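Local coordinates for protein DNA primase (Aquifex aeolicus, PDB 2AU3) that probably synthesises the short RNA primers that DNA polymerase extends during DNA replication, using an N-terminal zinc-binding domain beside a TOPRIM-containing RNA polymerase core, at residues I14-V17 with D18-E22; K138-K142 with F143-Y147; A166-T170 with K171-S175. One frame throughout, in Å; residues are numbered along the deposited sequence.

Three helix ends follow one another along the chain. Contact 1 starts helix 16-23 in the zinc-binding region; in the N-terminal part of the catalytic core, contact 2 finishes helix 137-142 and leads into strand 146-147, and contact 3 carries the chain from helix 164-168 into strand 173-174. Strand 146-147 edges a four-stranded antiparallel sheet, whereas strand 173-174 pairs with 182-183 in a separate two-stranded one. The centres of contacts 1 and 2 lie about 25 Å apart, those of 2 and 3 about 23 Å, and those of 1 and 3 about 33 Å; none touch. Contact 2 reaches across to the zinc-binding region, where Asp144 forms a salt bridge with Lys57.

Contact 1: residues I14-V17 with D18-E22; sequences IDIV and DVISE
Ile14 and Val19 meet methyl against methyl, CG2 of Ile14 lying 3.3 Å from CG1 of Val19. That is tighter than usual carbon packing, and Val19 CG1 nearly eclipses its own backbone N (chi1 5°), so the exact place of this methyl is doubtful. One turn of helix separates Ile16 from Ile20, whose side chains run alongside each other in the same direction, with CG1 of Ile16 3.7 Å from CD1 of Ile20. Both rest on Val49 of strand 47-50, while helix 67-75 offers Ala67 to Ile16 and Phe70 to Ile20.

Backbone bonds open the helix. Val19 N gives its hydrogen to Asp15 O at 3.2 Å, and Ile20 N reaches Ile16 O at 3.0 Å. Ser21 N follows by donating to Val17 O. Asp15 is the N-cap of this helix, 16-23, which comes directly after helix 6-13 in the zinc-binding part of the primase.

Among the polar side chains, the capping carboxylate swings away from its own backbone N (chi1 -173°), letting OD1 accept from Val17 N at 3.2 Å, above the carboxylate plane. Gln54 secures the same corner: its NE2 donates to Asp15 OD1 and its OE1 accepts from Ile16 N. Replacing Asp15 by alanine would probably leave both Val17 N and Gln54 NE2 without this acceptor and weaken the start of the helix.

The carboxylates of Asp15 and Asp18 are turned 58° apart, their OD2 atoms separated by 4.2 Å, a like-charge approach that may be mildly unfavourable. A water donates to Asp18 OD2 at 2.6 Å and accepts weakly from Asp15 N.

Contact 2: residues K138-K142 with F143-Y147; sequences KVARK and FDLGY
Ala140 and Leu145 close the end of helix 137-142 in a Schellman motif: Leu145 N donates to Ala140 O at 2.9 Å, while Asp144 takes a positive phi of 63° to turn the chain out. Just before it, Phe143 N makes a helical bond to Val139 O at 2.9 Å, and Asp144 N makes a weak bond to Arg141 O.

Around the turn, CB of Ala140 packs 4.0 Å from CD1 of Leu145, the apolar contact that commonly accompanies this motif, and Leu145 also rests on Leu120 of helix 101-122. Phe143 lies beside Val139, both side chains pointing the same way, with ring atom CD2 3.7 Å from CG1 of Val139. The carbonyl oxygen Val139 O sits at the edge of the ring, in its plane. Lys142 runs obliquely past the ring, its CD 4.1 Å from Phe143 CE2. Its CG is anti to the backbone N (chi1 179°), which starts the extended chain that brings CD close to CE2, out of the ring plane. Phe143 packs against helix 253-261, on Leu256 and Leu257, and meets Phe260 edge-to-face.

The charge of Asp144 is answered from elsewhere: OD2 bridges to Arg117 and Lys57, OD1 to Lys194. Lys57 NZ also donates to Arg141 O, which lies 3.4 Å from Asp144 OD2, so one ammonium group joins two neighbouring acceptors. Three cations around this buried carboxylate are likely to keep it ionised, and Lys57 ties the helix end to the zinc ribbon.

Contact 3: residues A166-T170 with K171-S175; sequences AYLET and KNLLS
Tyr167 and Asn172 cross at about a right angle, their ring and amide planes 43° apart. The phenol oxygen abuts the asparagine stem, Tyr167 OH to Asn172 CB being 3.1 Å, and Asn172 ND2 adds a weak bond to that OH; OD1 turns instead to Ser219. Thr170 approaches one face of the tyrosine ring, with OG1 over the ring centre. Leu173 also crosses Tyr167 at about a right angle and sets CD1 at the ring edge, 4.1 Å from CE2, while its CB touches Leu168 CD2 at 4.0 Å.

A type I turn from Leu168 to Lys171 carries the chain toward strand 173-174. Lys171 N donates to Leu168 O at 3.2 Å. One water bridges Leu168 O and Leu173 O; another links Tyr167 OH to Asn172 O.

Thr170 OG1 stands between the backbone N and carbonyl carbon (chi1 62°), close to Tyr167 O, to which it donates in a bond whose very short length is doubtful. OG1 also accepts from Asn172 N at 3.3 Å, which probably helps hold the turn; if the short bond to Tyr167 O is real, the hydroxyl would be held on both sides.

Contact 1: residues I14-V17 with D18-E22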
loop_
_atom_site.group_PDB
_atom_site.type_symbol
_atom_site.label_atom_id
_atom_site.label_comp_id
_atom_site.label_asym_id
_atom_site.label_seq_id
_atom_site.Cartn_x
_atom_site.Cartn_y
_atom_site.Cartn_z
ATOM N N ILE A 14 -9.665 12.878 22.183
ATOM C CA ILE A 14 -9.843 11.502 22.678
ATOM C C ILE A 14 -8.502 10.793 22.820
ATOM O O ILE A 14 -7.604 10.993 22.005
ATOM C CB ILE A 14 -10.737 10.667 21.731
ATOM C CG1 ILE A 14 -12.177 11.170 21.760
ATOM C CG2 ILE A 14 -10.719 9.227 22.153
ATOM C CD1 ILE A 14 -12.926 10.841 20.476
ATOM N N ASP A 15 -8.365 9.983 23.866
ATOM C CA ASP A 15 -7.255 9.042 23.968
ATOM C C ASP A 15 -7.873 7.663 23.877
ATOM O O ASP A 15 -8.672 7.281 24.731
ATOM C CB ASP A 15 -6.503 9.204 25.310
ATOM C CG ASP A 15 -5.224 8.353 25.391
ATOM O OD1 ASP A 15 -5.044 7.392 24.586
ATOM O OD2 ASP A 15 -4.324 8.576 26.229
ATOM N N ILE A 16 -7.523 6.923 22.827
ATOM C CA ILE A 16 -8.141 5.626 22.571
ATOM C C ILE A 16 -8.013 4.654 23.744
ATOM O O ILE A 16 -8.894 3.834 23.968
ATOM C CB ILE A 16 -7.570 5.009 21.288
ATOM C CG1 ILE A 16 -8.406 3.802 20.855
ATOM C CG2 ILE A 16 -6.068 4.681 21.454
ATOM C CD1 ILE A 16 -8.110 3.366 19.385
ATOM N N VAL A 17 -6.913 4.763 24.494
ATOM C CA VAL A 17 -6.686 3.926 25.665
ATOM C C VAL A 17 -7.790 4.146 26.707
ATOM O O VAL A 17 -8.395 3.187 27.196
ATOM C CB VAL A 17 -5.265 4.162 26.264
ATOM C CG1 VAL A 17 -5.086 3.426 27.590
ATOM C CG2 VAL A 17 -4.202 3.705 25.290
ATOM N N ASP A 18 -8.077 5.400 27.030
ATOM C CA ASP A 18 -9.190 5.689 27.950
ATOM C C ASP A 18 -10.536 5.154 27.427
ATOM O O ASP A 18 -11.312 4.568 28.197
ATOM C CB ASP A 18 -9.319 7.193 28.247
ATOM C CG ASP A 18 -8.085 7.773 28.930
ATOM O OD1 ASP A 18 -7.440 7.071 29.740
ATOM O OD2 ASP A 18 -7.686 8.937 28.716
ATOM N N VAL A 19 -10.837 5.346 26.141
ATOM C CA VAL A 19 -12.163 4.871 25.685
ATOM C C VAL A 19 -12.339 3.368 25.647
ATOM O O VAL A 19 -13.367 2.873 26.107
ATOM C CB VAL A 19 -12.840 5.642 24.465
ATOM C CG1 VAL A 19 -11.971 6.689 23.854
ATOM C CG2 VAL A 19 -13.460 4.693 23.420
ATOM N N ILE A 20 -11.339 2.632 25.159
ATOM C CA ILE A 20 -11.473 1.188 25.086
ATOM C C ILE A 20 -11.415 0.528 26.485
ATOM O O ILE A 20 -12.061 -0.506 26.729
ATOM C CB ILE A 20 -10.441 0.594 24.082
ATOM C CG1 ILE A 20 -10.653 1.236 22.685
ATOM C CG2 ILE A 20 -10.553 -0.934 24.025
ATOM C CD1 ILE A 20 -10.024 0.483 21.476
ATOM N N SER A 21 -10.664 1.134 27.399
ATOM C CA SER A 21 -10.555 0.608 28.766
ATOM C C SER A 21 -11.890 0.617 29.535
ATOM O O SER A 21 -12.088 -0.188 30.436
ATOM C CB SER A 21 -9.483 1.365 29.562
ATOM O OG SER A 21 -9.212 0.699 30.792
ATOM N N GLU A 22 -12.793 1.529 29.179
ATOM C CA GLU A 22 -14.157 1.518 29.704
ATOM C C GLU A 22 -14.882 0.197 29.379
ATOM O O GLU A 22 -15.685 -0.291 30.178
ATOM C CB GLU A 22 -14.951 2.693 29.122
ATOM C CG GLU A 22 -14.347 4.067 29.423
ATOM C CD GLU A 22 -15.398 5.121 29.738
ATOM O OE1 GLU A 22 -16.250 5.417 28.875
ATOM O OE2 GLU A 22 -15.364 5.676 30.848
HETATM O O HOH W 1 -9.138 10.281 27.070
#

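Contact 2: residues K138-K142 with F143-Y147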
loop_
_atom_site.group_PDB
_atom_site.type_symbol
_atom_site.label_atom_id
_atom_site.label_comp_id
_atom_site.label_asym_id
_atom_site.label_seq_id
_atom_site.Cartn_x
_atom_site.Cartn_y
_atom_site.Cartn_z
ATOM N N LYS A 138 -2.304 -13.878 7.880
ATOM C CA LYS A 138 -1.912 -12.743 8.727
ATOM C C LYS A 138 -1.729 -11.485 7.886
ATOM O O LYS A 138 -2.134 -10.399 8.307
ATOM C CB LYS A 138 -0.625 -13.022 9.496
ATOM C CG LYS A 138 -0.701 -14.248 10.444
ATOM C CD LYS A 138 0.592 -14.375 11.278
ATOM C CE LYS A 138 1.693 -15.171 10.557
ATOM N NZ LYS A 138 1.203 -16.394 9.799
ATOM N N VAL A 139 -1.126 -11.639 6.703
ATOM C CA VAL A 139 -0.942 -10.506 5.762
ATOM C C VAL A 139 -2.287 -10.081 5.186
ATOM O O VAL A 139 -2.552 -8.896 5.073
ATOM C CB VAL A 139 0.037 -10.853 4.610
ATOM C CG1 VAL A 139 0.002 -9.784 3.473
ATOM C CG2 VAL A 139 1.437 -11.008 5.148
ATOM N N ALA A 140 -3.155 -11.049 4.837
ATOM C CA ALA A 140 -4.474 -10.717 4.296
ATOM C C ALA A 140 -5.231 -9.797 5.272
ATOM O O ALA A 140 -5.865 -8.823 4.850
ATOM C CB ALA A 140 -5.294 -12.008 3.996
ATOM N N ARG A 141 -5.140 -10.102 6.569
ATOM C CA ARG A 141 -5.756 -9.294 7.615
ATOM C C ARG A 141 -5.082 -7.941 7.860
ATOM O O ARG A 141 -5.776 -6.924 8.031
ATOM C CB ARG A 141 -5.790 -10.066 8.918
ATOM C CG ARG A 141 -6.784 -11.226 8.880
ATOM C CD ARG A 141 -6.949 -11.920 10.208
ATOM N NE ARG A 141 -5.710 -12.532 10.685
ATOM C CZ ARG A 141 -5.432 -13.843 10.637
ATOM N NH1 ARG A 141 -6.296 -14.708 10.095
ATOM N NH2 ARG A 141 -4.276 -14.280 11.115
ATOM N N LYS A 142 -3.741 -7.934 7.878
ATOM C CA LYS A 142 -2.997 -6.681 8.015
ATOM C C LYS A 142 -3.368 -5.676 6.940
ATOM O O LYS A 142 -3.519 -4.471 7.229
ATOM C CB LYS A 142 -1.489 -6.911 7.967
ATOM C CG LYS A 142 -0.682 -5.609 8.092
ATOM C CD LYS A 142 0.804 -5.924 8.034
ATOM C CE LYS A 142 1.646 -4.673 8.211
ATOM N NZ LYS A 142 1.398 -3.946 9.481
ATOM N N PHE A 143 -3.458 -6.172 5.705
ATOM C CA PHE A 143 -3.717 -5.342 4.536
ATOM C C PHE A 143 -5.206 -5.144 4.242
ATOM O O PHE A 143 -5.557 -4.467 3.274
ATOM C CB PHE A 143 -2.995 -5.891 3.296
ATOM C CG PHE A 143 -1.537 -5.506 3.238
ATOM C CD1 PHE A 143 -1.116 -4.379 2.512
ATOM C CD2 PHE A 143 -0.607 -6.212 3.952
ATOM C CE1 PHE A 143 0.249 -4.007 2.477
ATOM C CE2 PHE A 143 0.758 -5.845 3.920
ATOM C CZ PHE A 143 1.173 -4.719 3.150
ATOM N N ASP A 144 -6.063 -5.713 5.092
ATOM C CA ASP A 144 -7.509 -5.474 5.019
ATOM C C ASP A 144 -8.114 -5.991 3.692
ATOM O O ASP A 144 -9.072 -5.433 3.165
ATOM C CB ASP A 144 -7.849 -3.982 5.280
ATOM C CG ASP A 144 -7.503 -3.547 6.696
ATOM O OD1 ASP A 144 -6.891 -2.474 6.873
ATOM O OD2 ASP A 144 -7.785 -4.236 7.709
ATOM N N LEU A 145 -7.574 -7.098 3.200
ATOM C CA LEU A 145 -8.114 -7.734 2.005
ATOM C C LEU A 145 -9.569 -8.050 2.165
ATOM O O LEU A 145 -10.040 -8.451 3.273
ATOM C CB LEU A 145 -7.342 -8.990 1.633
ATOM C CG LEU A 145 -5.849 -8.793 1.363
ATOM C CD1 LEU A 145 -5.401 -9.942 0.515
ATOM C CD2 LEU A 145 -5.478 -7.486 0.719
ATOM N N GLY A 146 -10.292 -7.901 1.056
ATOM C CA GLY A 146 -11.708 -8.163 1.079
ATOM C C GLY A 146 -12.249 -8.845 -0.157
ATOM O O GLY A 146 -11.494 -9.364 -1.006
ATOM N N TYR A 147 -13.573 -8.820 -0.263
ATOM C CA TYR A 147 -14.314 -9.412 -1.356
ATOM C C TYR A 147 -15.598 -8.621 -1.494
ATOM O O TYR A 147 -16.201 -8.251 -0.477
ATOM C CB TYR A 147 -14.661 -10.847 -1.005
ATOM C CG TYR A 147 -15.492 -11.542 -2.044
ATOM C CD1 TYR A 147 -15.042 -11.670 -3.351
ATOM C CD2 TYR A 147 -16.756 -12.036 -1.727
ATOM C CE1 TYR A 147 -15.821 -12.296 -4.309
ATOM C CE2 TYR A 147 -17.535 -12.677 -2.674
ATOM C CZ TYR A 147 -17.060 -12.800 -3.954
ATOM O OH TYR A 147 -17.846 -13.424 -4.885
HETATM O O HOH W 2 -8.891 -9.310 5.592
#

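Contact 3: residues A166-T170 with K171-S175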
loop_
_atom_site.group_PDB
_atom_site.type_symbol
_atom_site.label_atom_id
_atom_site.label_comp_id
_atom_site.label_asym_id
_atom_site.label_seq_id
_atom_site.Cartn_x
_atom_site.Cartn_y
_atom_site.Cartn_z
ATOM N N ALA A 166 -22.017 10.518 0.225
ATOM C CA ALA A 166 -20.570 10.693 0.320
ATOM C C ALA A 166 -19.823 9.670 -0.526
ATOM O O ALA A 166 -18.884 10.028 -1.238
ATOM C CB ALA A 166 -20.115 10.616 1.739
ATOM N N TYR A 167 -20.219 8.398 -0.435
ATOM C CA TYR A 167 -19.484 7.344 -1.131
ATOM C C TYR A 167 -19.516 7.535 -2.647
ATOM O O TYR A 167 -18.557 7.191 -3.341
ATOM C CB TYR A 167 -19.961 5.932 -0.742
ATOM C CG TYR A 167 -18.976 4.852 -1.196
ATOM C CD1 TYR A 167 -17.676 4.821 -0.684
ATOM C CD2 TYR A 167 -19.322 3.912 -2.170
ATOM C CE1 TYR A 167 -16.738 3.863 -1.095
ATOM C CE2 TYR A 167 -18.380 2.943 -2.604
ATOM C CZ TYR A 167 -17.082 2.939 -2.043
ATOM O OH TYR A 167 -16.150 1.998 -2.423
ATOM N N LEU A 168 -20.623 8.099 -3.148
ATOM C CA LEU A 168 -20.820 8.337 -4.582
ATOM C C LEU A 168 -19.778 9.277 -5.162
ATOM O O LEU A 168 -19.420 9.158 -6.325
ATOM C CB LEU A 168 -22.241 8.885 -4.856
ATOM C CG LEU A 168 -23.398 7.873 -4.765
ATOM C CD1 LEU A 168 -24.788 8.556 -4.698
ATOM C CD2 LEU A 168 -23.343 6.839 -5.915
ATOM N N GLU A 169 -19.279 10.204 -4.345
ATOM C CA GLU A 169 -18.161 11.050 -4.740
ATOM C C GLU A 169 -16.859 10.285 -5.064
ATOM O O GLU A 169 -15.959 10.858 -5.674
ATOM C CB GLU A 169 -17.871 12.120 -3.672
ATOM C CG GLU A 169 -18.978 13.157 -3.492
ATOM C CD GLU A 169 -19.051 14.159 -4.637
ATOM O OE1 GLU A 169 -18.002 14.426 -5.275
ATOM O OE2 GLU A 169 -20.161 14.678 -4.903
ATOM N N THR A 170 -16.748 9.024 -4.641
ATOM C CA THR A 170 -15.527 8.227 -4.937
ATOM C C THR A 170 -15.542 7.603 -6.326
ATOM O O THR A 170 -14.492 7.209 -6.839
ATOM C CB THR A 170 -15.299 7.102 -3.919
ATOM O OG1 THR A 170 -16.403 6.187 -3.957
ATOM C CG2 THR A 170 -15.274 7.640 -2.477
ATOM N N LYS A 171 -16.737 7.494 -6.905
ATOM C CA LYS A 171 -16.967 6.788 -8.171
ATOM C C LYS A 171 -16.702 5.274 -8.105
ATOM O O LYS A 171 -16.487 4.617 -9.136
ATOM C CB LYS A 171 -16.205 7.447 -9.338
ATOM C CG LYS A 171 -16.645 8.883 -9.614
ATOM C CD LYS A 171 -15.556 9.854 -9.241
ATOM C CE LYS A 171 -15.166 10.719 -10.416
ATOM N NZ LYS A 171 -13.733 10.500 -10.749
ATOM N N ASN A 172 -16.724 4.732 -6.891
ATOM C CA ASN A 172 -16.583 3.299 -6.691
ATOM C C ASN A 172 -17.909 2.592 -6.837
ATOM O O ASN A 172 -17.997 1.376 -6.668
ATOM C CB ASN A 172 -15.951 2.992 -5.330
ATOM C CG ASN A 172 -14.512 3.420 -5.260
ATOM O OD1 ASN A 172 -13.768 3.282 -6.226
ATOM N ND2 ASN A 172 -14.120 3.972 -4.132
ATOM N N LEU A 173 -18.934 3.378 -7.147
ATOM C CA LEU A 173 -20.297 2.897 -7.371
ATOM C C LEU A 173 -20.828 3.376 -8.719
ATOM O O LEU A 173 -20.844 4.573 -8.994
ATOM C CB LEU A 173 -21.209 3.443 -6.279
ATOM C CG LEU A 173 -22.040 2.433 -5.520
ATOM C CD1 LEU A 173 -21.159 1.294 -5.086
ATOM C CD2 LEU A 173 -22.735 3.106 -4.339
ATOM N N LEU A 174 -21.263 2.435 -9.547
ATOM C CA LEU A 174 -21.947 2.739 -10.794
ATOM C C LEU A 174 -23.460 2.853 -10.551
ATOM O O LEU A 174 -23.994 2.241 -9.620
ATOM C CB LEU A 174 -21.673 1.633 -11.814
ATOM C CG LEU A 174 -20.237 1.479 -12.326
ATOM C CD1 LEU A 174 -19.798 0.022 -12.258
ATOM C CD2 LEU A 174 -20.144 1.991 -13.755
ATOM N N SER A 175 -24.136 3.656 -11.377
ATOM C CA SER A 175 -25.596 3.676 -11.430
ATOM C C SER A 175 -26.088 3.360 -12.849
ATOM O O SER A 175 -26.075 4.227 -13.719
ATOM C CB SER A 175 -26.152 5.021 -10.959
ATOM O OG SER A 175 -27.479 4.866 -10.492
HETATM O O HOH W 3 -17.086 0.063 -4.032
HETATM O O HOH W 4 -19.819 6.298 -7.249
#